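PDB 6GDR: DNA ligase from Alteromonas mediterranea, which probably seals nicks in double-stranded DNA by way of an adenylated intermediate, as ATP-dependent ligases of the Lig E group do. Local coordinates for residues D[29-34]-D[188-193]; D[68-73]-D[128-133]. One frame throughout, in Å; residues are numbered along the deposited sequence. Where two conformers were deposited one is given.

Contact 1 (D[29-34]-D[188-193]); sequences YWVSEK and EGLMLH. With AMP (adenosine monophosphate), chain G.
Glu-188 reaches across to Lys-34 in a salt bridge, its OE1 2.9 Å from NZ, the lysine nitrogen lying above the carboxylate plane. Lys-34 NZ also bonds AMP O4', at 3.2 Å, and more weakly O1P. The other oxygen of Glu-188, OE2, has weaker, long ion pairs with Lys-211 and Arg-282. One water ties the same end together, donating to Glu-33 OE2 and Lys-34 O while accepting from Glu-188 N. Gly-189 takes the Lys-34 amide on its carbonyl (N to O 2.8 Å). Leu-190 leans its CD2 on Glu-33 CA at 4.1 Å and also packs on Leu-175 and Val-182 of helix 172-184; the carboxylate of Glu-33 turns away to Arg-78. Met-191 exchanges two backbone bonds with Ser-32, the shorter from Met-191 N to Ser-32 O at 2.7 Å. Bends at chi2 (-66°) and chi3 (-69°) curl its side chain against one adenine face, with CG 3.5 Å from AMP N1 and CE close to N3, while SD brushes the Lys-34 methylenes. Leu-192 lies beside Val-31, pointing the same way, with CD2 3.6 Å from CG2; its CB meets the Tyr-29 ring. His-193 forms an antiparallel hydrogen-bonded pair with Trp-30, N to O in both directions. Lys-34, at the end of its strand, opens the KLDG of the first nucleotidyltransferase motif, and EGLML on the partner segment matches motif IV; together they line the AMP pocket.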
loop_
_atom_site.group_PDB
_atom_site.type_symbol
_atom_site.label_atom_id
_atom_site.label_comp_id
_atom_site.label_asym_id
_atom_site.label_seq_id
_atom_site.Cartn_x
_atom_site.Cartn_y
_atom_site.Cartn_z
ATOM N N TYR D 29 -1.850 4.075 -19.600
ATOM C CA TYR D 29 -2.183 3.590 -18.270
ATOM C C TYR D 29 -3.400 4.320 -17.719
ATOM O O TYR D 29 -3.601 5.511 -17.973
ATOM C CB TYR D 29 -1.015 3.786 -17.295
ATOM C CG TYR D 29 0.207 2.957 -17.601
ATOM C CD1 TYR D 29 1.115 3.352 -18.574
ATOM C CD2 TYR D 29 0.464 1.785 -16.903
ATOM C CE1 TYR D 29 2.239 2.597 -18.851
ATOM C CE2 TYR D 29 1.583 1.025 -17.171
ATOM C CZ TYR D 29 2.470 1.435 -18.145
ATOM O OH TYR D 29 3.587 0.678 -18.416
ATOM N N TRP D 30 -4.209 3.588 -16.958
ATOM C CA TRP D 30 -5.189 4.208 -16.079
ATOM C C TRP D 30 -4.499 4.602 -14.780
ATOM O O TRP D 30 -3.842 3.774 -14.143
ATOM C CB TRP D 30 -6.349 3.256 -15.784
ATOM C CG TRP D 30 -7.403 3.203 -16.847
ATOM C CD1 TRP D 30 -7.798 2.105 -17.554
ATOM C CD2 TRP D 30 -8.207 4.292 -17.319
ATOM N NE1 TRP D 30 -8.793 2.442 -18.438
ATOM C CE2 TRP D 30 -9.063 3.779 -18.314
ATOM C CE3 TRP D 30 -8.283 5.651 -16.998
ATOM C CZ2 TRP D 30 -9.983 4.577 -18.990
ATOM C CZ3 TRP D 30 -9.198 6.442 -17.670
ATOM C CH2 TRP D 30 -10.035 5.902 -18.654
ATOM N N VAL D 31 -4.636 5.865 -14.397
ATOM C CA VAL D 31 -4.029 6.380 -13.176
ATOM C C VAL D 31 -5.094 6.441 -12.093
ATOM O O VAL D 31 -6.263 6.738 -12.367
ATOM C CB VAL D 31 -3.396 7.767 -13.403
ATOM C CG1 VAL D 31 -2.580 8.182 -12.186
ATOM C CG2 VAL D 31 -2.531 7.762 -14.655
ATOM N N SER D 32 -4.690 6.151 -10.860
ATOM C CA SER D 32 -5.589 6.241 -9.719
ATOM C C SER D 32 -4.755 6.466 -8.469
ATOM O O SER D 32 -3.584 6.083 -8.410
ATOM C CB SER D 32 -6.445 4.978 -9.571
ATOM O OG SER D 32 -5.637 3.837 -9.350
ATOM N N GLU D 33 -5.372 7.094 -7.474
ATOM C CA GLU D 33 -4.699 7.364 -6.212
ATOM C C GLU D 33 -4.595 6.082 -5.398
ATOM O O GLU D 33 -5.584 5.359 -5.235
ATOM C CB GLU D 33 -5.457 8.431 -5.424
ATOM C CG GLU D 33 -4.883 8.720 -4.042
ATOM C CD GLU D 33 -5.598 9.860 -3.342
ATOM O OE1 GLU D 33 -6.140 10.743 -4.040
ATOM O OE2 GLU D 33 -5.622 9.872 -2.094
ATOM N N LYS D 34 -3.399 5.800 -4.890
ATOM C CA LYS D 34 -3.215 4.650 -4.016
ATOM C C LYS D 34 -3.846 4.933 -2.659
ATOM O O LYS D 34 -3.531 5.937 -2.013
ATOM C CB LYS D 34 -1.731 4.332 -3.852
ATOM C CG LYS D 34 -1.467 2.980 -3.211
ATOM C CD LYS D 34 -0.006 2.812 -2.840
ATOM C CE LYS D 34 0.260 1.430 -2.264
ATOM N NZ LYS D 34 -0.587 1.139 -1.073
ATOM N N GLU D 188 -1.452 8.673 -0.247
ATOM C CA GLU D 188 -0.282 7.813 -0.113
ATOM C C GLU D 188 0.566 7.764 -1.376
ATOM O O GLU D 188 1.791 7.618 -1.284
ATOM C CB GLU D 188 -0.710 6.389 0.253
ATOM C CG GLU D 188 0.442 5.498 0.698
ATOM C CD GLU D 188 0.057 4.035 0.787
ATOM O OE1 GLU D 188 -1.045 3.675 0.322
ATOM O OE2 GLU D 188 0.860 3.244 1.325
ATOM N N GLY D 189 -0.049 7.870 -2.546
ATOM C CA GLY D 189 0.692 7.797 -3.793
ATOM C C GLY D 189 -0.251 7.537 -4.955
ATOM O O GLY D 189 -1.457 7.757 -4.854
ATOM N N LEU D 190 0.332 7.064 -6.054
ATOM C CA LEU D 190 -0.407 6.809 -7.280
ATOM C C LEU D 190 -0.188 5.373 -7.731
ATOM O O LEU D 190 0.812 4.733 -7.395
ATOM C CB LEU D 190 0.012 7.772 -8.403
ATOM C CG LEU D 190 -0.223 9.264 -8.160
ATOM C CD1 LEU D 190 0.272 10.077 -9.350
ATOM C CD2 LEU D 190 -1.693 9.553 -7.888
ATOM N N MET D 191 -1.151 4.877 -8.504
ATOM C CA MET D 191 -1.081 3.561 -9.118
ATOM C C MET D 191 -1.333 3.703 -10.610
ATOM O O MET D 191 -2.197 4.478 -11.032
ATOM C CB MET D 191 -2.103 2.599 -8.501
ATOM C CG MET D 191 -1.891 2.343 -7.018
ATOM S SD MET D 191 -0.367 1.454 -6.656
ATOM C CE MET D 191 -0.734 -0.161 -7.335
ATOM N N LEU D 192 -0.566 2.963 -11.404
ATOM C CA LEU D 192 -0.673 2.988 -12.857
ATOM C C LEU D 192 -0.984 1.578 -13.336
ATOM O O LEU D 192 -0.192 0.657 -13.113
ATOM C CB LEU D 192 0.621 3.496 -13.495
ATOM C CG LEU D 192 1.193 4.789 -12.909
ATOM C CD1 LEU D 192 2.531 5.114 -13.551
ATOM C CD2 LEU D 192 0.219 5.934 -13.100
ATOM N N HIS D 193 -2.132 1.414 -13.988
ATOM C CA HIS D 193 -2.564 0.122 -14.505
ATOM C C HIS D 193 -2.749 0.242 -16.010
ATOM O O HIS D 193 -3.563 1.045 -16.476
ATOM C CB HIS D 193 -3.860 -0.335 -13.831
ATOM C CG HIS D 193 -4.045 -1.820 -13.828
ATOM N ND1 HIS D 193 -4.825 -2.470 -12.895
ATOM C CD2 HIS D 193 -3.549 -2.784 -14.640
ATOM C CE1 HIS D 193 -4.801 -3.769 -13.133
ATOM N NE2 HIS D 193 -4.035 -3.986 -14.187
HETATM P P AMP G . 2.265 -2.392 -1.779
HETATM O O1P AMP G . 1.377 -1.300 -1.230
HETATM O O2P AMP G . 3.703 -2.068 -2.106
HETATM O "O5'" AMP G . 1.565 -2.978 -3.105
HETATM C "C5'" AMP G . 0.447 -2.296 -3.664
HETATM C "C4'" AMP G . -0.805 -2.580 -2.838
HETATM O "O4'" AMP G . -1.587 -1.388 -2.714
HETATM C "C3'" AMP G . -1.709 -3.655 -3.419
HETATM O "O3'" AMP G . -1.676 -4.818 -2.585
HETATM C "C2'" AMP G . -3.096 -3.045 -3.461
HETATM O "O2'" AMP G . -4.051 -3.873 -2.794
HETATM C "C1'" AMP G . -2.982 -1.705 -2.743
HETATM N N9 AMP G . -3.727 -0.566 -3.349
HETATM C C8 AMP G . -4.214 0.451 -2.611
HETATM N N7 AMP G . -4.849 1.362 -3.390
HETATM C C5 AMP G . -4.774 0.927 -4.658
HETATM C C6 AMP G . -5.241 1.420 -5.973
HETATM N N6 AMP G . -5.923 2.582 -6.066
HETATM N N1 AMP G . -4.964 0.678 -7.064
HETATM C C2 AMP G . -4.283 -0.480 -6.978
HETATM N N3 AMP G . -3.830 -0.981 -5.812
HETATM C C4 AMP G . -4.039 -0.344 -4.634
HETATM O O HOH W 1 -4.292 8.002 -0.726
#

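Contact 2 (D[68-73]-D[128-133]); sequences ATIDGE and VRFMAF. Unlike the reference sequence in segment 128-133: Val-128 (reference Ile). With AMP (adenosine monophosphate), chain G.
Phe-133 lays one ring face over Asp-71 O, 3.8 Å above the ring plane, and turns the opposite face to AMP, whose N3 sits over the ring centre. A chi1 of 52° sets CG between its own backbone N and carbonyl carbon, folding the ring back across strand 70-73, with CE2 3.2 Å from Gly-72 C. Were Phe-133 replaced by an alanine, the adenine would probably lose the aromatic ring over this face, and a gap would be likely to open beside Gly-72. Glu-73 bends at chi2 (76°) and accepts the ribose hydroxyl, AMP O2' to OE1 at 3.1 Å. Behind this first shell, Gly-72 CA is pressed between two phenyl rings on opposite sides, CE2 of Phe-133 and CZ of Phe-130, the latter at 3.5 Å. The Phe-130 ring occupies the place where a CB of residue 72 would lie. Ile-70 CG2 touches Phe-130 CE2 at the ring edge, in plane (3.7 Å), and also meets Ala-132 CB. The backbone fixes this register: Phe-133 N bonds Asp-71 O in the carbonyl plane, and Glu-73 and Met-131 exchange a pair whose donors stand well above the carbonyl planes, with Met-131 centred in an inverse gamma turn. Farther out, Arg-41 holds Asp-71 OD1 in a salt bridge, and Phe-161 and Trp-65 back Phe-130. The DGE and FMAF sequences on paired antiparallel strands match motifs III and IIIa, which form the nucleoside-binding wall of nucleotidyltransferases.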
loop_
_atom_site.group_PDB
_atom_site.type_symbol
_atom_site.label_atom_id
_atom_site.label_comp_id
_atom_site.label_asym_id
_atom_site.label_seq_id
_atom_site.Cartn_x
_atom_site.Cartn_y
_atom_site.Cartn_z
ATOM N N ALA D 68 -19.339 -12.281 -7.729
ATOM C CA ALA D 68 -18.131 -12.464 -8.518
ATOM C C ALA D 68 -16.918 -12.231 -7.629
ATOM O O ALA D 68 -17.038 -11.825 -6.470
ATOM C CB ALA D 68 -18.103 -11.518 -9.726
ATOM N N THR D 69 -15.740 -12.499 -8.186
ATOM C CA THR D 69 -14.485 -12.304 -7.473
ATOM C C THR D 69 -13.934 -10.919 -7.788
ATOM O O THR D 69 -13.758 -10.567 -8.958
ATOM C CB THR D 69 -13.469 -13.382 -7.854
ATOM O OG1 THR D 69 -14.035 -14.676 -7.618
ATOM C CG2 THR D 69 -12.196 -13.239 -7.026
ATOM N N ILE D 70 -13.668 -10.138 -6.742
ATOM C CA ILE D 70 -13.242 -8.750 -6.886
ATOM C C ILE D 70 -12.155 -8.458 -5.861
ATOM O O ILE D 70 -12.254 -8.871 -4.700
ATOM C CB ILE D 70 -14.426 -7.772 -6.714
ATOM C CG1 ILE D 70 -15.531 -8.077 -7.733
ATOM C CG2 ILE D 70 -13.951 -6.328 -6.860
ATOM C CD1 ILE D 70 -16.820 -7.308 -7.504
ATOM N N ASP D 71 -11.120 -7.742 -6.292
ATOM C CA ASP D 71 -10.068 -7.257 -5.407
ATOM C C ASP D 71 -10.310 -5.783 -5.113
ATOM O O ASP D 71 -10.602 -5.003 -6.026
ATOM C CB ASP D 71 -8.686 -7.449 -6.036
ATOM C CG ASP D 71 -8.226 -8.893 -6.005
ATOM O OD1 ASP D 71 -8.639 -9.629 -5.085
ATOM O OD2 ASP D 71 -7.448 -9.289 -6.898
ATOM N N GLY D 72 -10.186 -5.406 -3.840
ATOM C CA GLY D 72 -10.462 -4.041 -3.439
ATOM C C GLY D 72 -9.656 -3.642 -2.224
ATOM O O GLY D 72 -8.948 -4.452 -1.619
ATOM N N GLU D 73 -9.775 -2.363 -1.875
ATOM C CA GLU D 73 -9.058 -1.771 -0.752
ATOM C C GLU D 73 -10.078 -1.254 0.253
ATOM O O GLU D 73 -10.772 -0.268 -0.013
ATOM C CB GLU D 73 -8.147 -0.641 -1.225
ATOM C CG GLU D 73 -7.103 -0.222 -0.205
ATOM C CD GLU D 73 -5.954 -1.204 -0.117
ATOM O OE1 GLU D 73 -5.842 -2.072 -1.008
ATOM O OE2 GLU D 73 -5.163 -1.108 0.842
ATOM N N VAL D 128 -16.621 2.664 6.551
ATOM C CA VAL D 128 -15.676 1.888 5.759
ATOM C C VAL D 128 -16.308 1.596 4.408
ATOM O O VAL D 128 -17.526 1.414 4.292
ATOM C CB VAL D 128 -15.276 0.582 6.478
ATOM C CG1 VAL D 128 -14.373 -0.272 5.594
ATOM C CG2 VAL D 128 -14.582 0.897 7.794
ATOM N N ARG D 129 -15.471 1.550 3.373
ATOM C CA ARG D 129 -15.926 1.261 2.022
ATOM C C ARG D 129 -14.966 0.281 1.362
ATOM O O ARG D 129 -13.795 0.176 1.733
ATOM C CB ARG D 129 -16.038 2.538 1.177
ATOM C CG ARG D 129 -17.123 3.495 1.645
ATOM C CD ARG D 129 -17.436 4.534 0.582
ATOM N NE ARG D 129 -16.309 5.429 0.339
ATOM C CZ ARG D 129 -16.222 6.263 -0.693
ATOM N NH1 ARG D 129 -15.157 7.041 -0.829
ATOM N NH2 ARG D 129 -17.196 6.318 -1.593
ATOM N N PHE D 130 -15.484 -0.438 0.369
ATOM C CA PHE D 130 -14.712 -1.418 -0.391
ATOM C C PHE D 130 -14.384 -0.788 -1.740
ATOM O O PHE D 130 -15.174 -0.844 -2.684
ATOM C CB PHE D 130 -15.490 -2.720 -0.538
ATOM C CG PHE D 130 -14.786 -3.762 -1.360
ATOM C CD1 PHE D 130 -13.791 -4.546 -0.803
ATOM C CD2 PHE D 130 -15.127 -3.965 -2.687
ATOM C CE1 PHE D 130 -13.144 -5.509 -1.556
ATOM C CE2 PHE D 130 -14.484 -4.924 -3.444
ATOM C CZ PHE D 130 -13.492 -5.699 -2.878
ATOM N N MET D 131 -13.204 -0.178 -1.824
ATOM C CA MET D 131 -12.772 0.531 -3.028
ATOM C C MET D 131 -12.182 -0.484 -4.000
ATOM O O MET D 131 -10.975 -0.729 -4.025
ATOM C CB MET D 131 -11.765 1.617 -2.673
ATOM C CG MET D 131 -12.187 2.503 -1.505
ATOM S SD MET D 131 -13.760 3.345 -1.771
ATOM C CE MET D 131 -13.376 4.365 -3.191
ATOM N N ALA D 132 -13.047 -1.085 -4.812
ATOM C CA ALA D 132 -12.605 -2.091 -5.769
ATOM C C ALA D 132 -11.721 -1.461 -6.839
ATOM O O ALA D 132 -11.977 -0.345 -7.301
ATOM C CB ALA D 132 -13.810 -2.770 -6.418
ATOM N N PHE D 133 -10.671 -2.187 -7.236
ATOM C CA PHE D 133 -9.739 -1.698 -8.243
ATOM C C PHE D 133 -9.406 -2.699 -9.339
ATOM O O PHE D 133 -8.736 -2.316 -10.304
ATOM C CB PHE D 133 -8.425 -1.238 -7.585
ATOM C CG PHE D 133 -7.804 -2.258 -6.673
ATOM C CD1 PHE D 133 -7.057 -3.306 -7.185
ATOM C CD2 PHE D 133 -7.950 -2.158 -5.300
ATOM C CE1 PHE D 133 -6.479 -4.241 -6.346
ATOM C CE2 PHE D 133 -7.374 -3.088 -4.455
ATOM C CZ PHE D 133 -6.638 -4.131 -4.980
HETATM P P AMP G . 2.265 -2.392 -1.779
HETATM O O1P AMP G . 1.377 -1.300 -1.230
HETATM O O2P AMP G . 3.703 -2.068 -2.106
HETATM O "O5'" AMP G . 1.565 -2.978 -3.105
HETATM C "C5'" AMP G . 0.447 -2.296 -3.664
HETATM C "C4'" AMP G . -0.805 -2.580 -2.838
HETATM O "O4'" AMP G . -1.587 -1.388 -2.714
HETATM C "C3'" AMP G . -1.709 -3.655 -3.419
HETATM O "O3'" AMP G . -1.676 -4.818 -2.585
HETATM C "C2'" AMP G . -3.096 -3.045 -3.461
HETATM O "O2'" AMP G . -4.051 -3.873 -2.794
HETATM C "C1'" AMP G . -2.982 -1.705 -2.743
HETATM N N9 AMP G . -3.727 -0.566 -3.349
HETATM C C8 AMP G . -4.214 0.451 -2.611
HETATM N N7 AMP G . -4.849 1.362 -3.390
HETATM C C5 AMP G . -4.774 0.927 -4.658
HETATM C C6 AMP G . -5.241 1.420 -5.973
HETATM N N6 AMP G . -5.923 2.582 -6.066
HETATM N N1 AMP G . -4.964 0.678 -7.064
HETATM C C2 AMP G . -4.283 -0.480 -6.978
HETATM N N3 AMP G . -3.830 -0.981 -5.812
HETATM C C4 AMP G . -4.039 -0.344 -4.634
#

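The two contacts belong to separate sheets of the ATP-dependent ligase domain and face each other across AMP; their centres are about 15 Å apart, and their nearest atoms, about 5 Å apart, do not touch. The nucleotide fills the gap. Met-191 of contact 1 and Phe-133 of contact 2 take opposite faces of the adenine, while Glu-33 O of contact 1 lies near its N6. Lys-34 and Glu-73 reach the ribose from the two sheets. Along the chain, 68-73 and 128-133 are nested within the loop closed by 29-34 and 188-193. Lys-209, Arg-50 and Leu-35 also hydrogen-bond AMP.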